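Dihydroorotase (Agrobacterium tumefaciens, PDB 2OGJ) is a zinc-dependent esterase of the amidohydrolase superfamily that deacetylates acetyl-(R)-mandelate in vitro and, less efficiently, acetyl glycolate. Local coordinates at residues Val78-Gly83 with Leu103-Ser108. Sequence-based numbering, arbitrary orientation.
With ZN (zinc ion), chain G.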
# COMPACT_ATOMS: atom_id res chain seq x y z
N VAL A 78 -5.01 -30.13 10.75
CA VAL A 78 -6.37 -30.13 10.21
C VAL A 78 -7.00 -28.75 10.38
O VAL A 78 -6.48 -27.89 11.09
CB VAL A 78 -7.30 -31.14 10.95
CG1 VAL A 78 -6.83 -32.56 10.74
CG2 VAL A 78 -7.35 -30.81 12.43
N HIS A 79 -8.15 -28.55 9.74
CA HIS A 79 -8.83 -27.27 9.87
C HIS A 79 -10.26 -27.57 10.26
O HIS A 79 -11.11 -27.87 9.43
CB HIS A 79 -8.74 -26.51 8.55
CG HIS A 79 -7.33 -26.15 8.19
ND1 HIS A 79 -6.64 -25.14 8.82
CD2 HIS A 79 -6.45 -26.72 7.33
CE1 HIS A 79 -5.40 -25.10 8.38
NE2 HIS A 79 -5.26 -26.05 7.47
N ILE A 80 -10.49 -27.49 11.57
CA ILE A 80 -11.77 -27.80 12.15
C ILE A 80 -12.48 -26.61 12.81
O ILE A 80 -13.27 -26.79 13.75
CB ILE A 80 -11.59 -28.94 13.16
CG1 ILE A 80 -10.41 -28.63 14.08
CG2 ILE A 80 -11.34 -30.27 12.40
CD1 ILE A 80 -10.10 -29.77 15.04
N TRP A 81 -12.21 -25.41 12.32
CA TRP A 81 -12.87 -24.22 12.85
C TRP A 81 -14.14 -24.08 12.01
O TRP A 81 -14.35 -23.06 11.35
CB TRP A 81 -11.96 -22.99 12.66
CG TRP A 81 -12.29 -21.79 13.53
CD1 TRP A 81 -11.47 -20.71 13.78
CD2 TRP A 81 -13.52 -21.51 14.22
NE1 TRP A 81 -12.12 -19.79 14.56
CE2 TRP A 81 -13.38 -20.25 14.84
CE3 TRP A 81 -14.73 -22.20 14.36
CZ2 TRP A 81 -14.40 -19.67 15.60
CZ3 TRP A 81 -15.75 -21.62 15.11
CH2 TRP A 81 -15.58 -20.36 15.72
N HIS A 82 -14.96 -25.13 12.02
CA HIS A 82 -16.22 -25.21 11.28
C HIS A 82 -17.15 -24.05 11.65
O HIS A 82 -17.33 -23.72 12.82
CB HIS A 82 -16.91 -26.53 11.60
CG HIS A 82 -18.31 -26.62 11.08
ND1 HIS A 82 -18.59 -26.99 9.78
CD2 HIS A 82 -19.49 -26.31 11.65
CE1 HIS A 82 -19.90 -26.90 9.58
NE2 HIS A 82 -20.46 -26.49 10.70
N GLY A 83 -17.73 -23.43 10.63
CA GLY A 83 -18.59 -22.29 10.87
C GLY A 83 -17.82 -21.00 11.09
O GLY A 83 -18.14 -19.98 10.49
N LEU A 103 -6.92 -34.10 17.44
CA LEU A 103 -6.91 -33.25 16.27
C LEU A 103 -6.26 -31.94 16.67
O LEU A 103 -6.52 -31.42 17.76
CB LEU A 103 -8.34 -33.01 15.79
CG LEU A 103 -9.07 -34.21 15.20
CD1 LEU A 103 -10.58 -33.91 15.13
CD2 LEU A 103 -8.51 -34.52 13.82
N VAL A 104 -5.39 -31.42 15.81
CA VAL A 104 -4.69 -30.16 16.07
C VAL A 104 -5.04 -29.18 14.96
O VAL A 104 -4.61 -29.33 13.81
CB VAL A 104 -3.14 -30.36 16.09
CG1 VAL A 104 -2.45 -29.14 16.66
CG2 VAL A 104 -2.80 -31.61 16.90
N ASP A 105 -5.86 -28.18 15.28
CA ASP A 105 -6.22 -27.21 14.25
C ASP A 105 -4.98 -26.39 13.97
O ASP A 105 -4.29 -25.92 14.89
CB ASP A 105 -7.38 -26.32 14.69
CG ASP A 105 -7.74 -25.30 13.62
OD1 ASP A 105 -7.09 -24.23 13.58
OD2 ASP A 105 -8.65 -25.59 12.81
N ALA A 106 -4.69 -26.21 12.68
CA ALA A 106 -3.51 -25.51 12.26
C ALA A 106 -3.70 -24.06 11.82
O ALA A 106 -3.59 -23.73 10.64
CB ALA A 106 -2.83 -26.32 11.15
N GLY A 107 -3.95 -23.19 12.79
CA GLY A 107 -4.10 -21.77 12.50
C GLY A 107 -5.35 -21.36 11.76
O GLY A 107 -5.29 -20.46 10.93
N SER A 108 -6.48 -22.02 12.05
CA SER A 108 -7.73 -21.65 11.41
C SER A 108 -8.25 -20.42 12.14
O SER A 108 -8.92 -19.56 11.56
CB SER A 108 -8.73 -22.81 11.48
OG SER A 108 -8.24 -23.95 10.80
ZN ZN G . -3.41 -26.06 6.28
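His79 and Ser108 illustrate how a metal ligand is oriented from its second shell. The His79 imidazole binds zinc through NE2 at 2.2 Å, while ND1, on the same ring, donates to Ser108 OG at 2.8 Å. That oxygen lies at the ring edge, only 4° out of plane, so zinc and hydroxyl together fix the ring's rotation. The chain of hydrogen bonds continues: Ser108 OG gives its own proton to Asp105 OD2, 2.6 Å away on the syn side of the carboxylate. Asp105 OD2 also accepts a hydrogen bond from the backbone N of Ile80 at 2.9 Å, nearly in line with its C-O bond, and OD1 accepts one from the backbone N of Ser108 in an Asx motif. With CG anti to the backbone N (chi1 179°), Asp105 extends its buried carboxylate between the two segments, where these three bonds hold it and its charge could polarise the serine and histidine.

His77-Val78-His79 forms the HxH element of the amidohydrolase TIM barrel, with His77, Asp291 and the carboxylated Lys175 completing the same zinc site. Its central residue, Val78, pairs in parallel with Asp105 on strand 100-106: Val78 N donates to Val104 O, and Ala106 N to Val78 O at 2.9 Å.

Apolar groups pack on the Leu103 side of the carboxylate. Val78 CG1 meets Leu103 CD2 at 4.0 Å, the two side chains crossing at about a right angle, and Ile80 sends CD1 to Leu103 CB. Beyond, Trp81 CB abuts Ser108 CB; the Trp81 indole, with CG anti to the backbone N (chi1 -161°), brings CD1 beside the Ser108 carbonyl, while NE1 is hydrogen-bonded to Asn113 OD1 and Phe117 meets the ring edge-to-face.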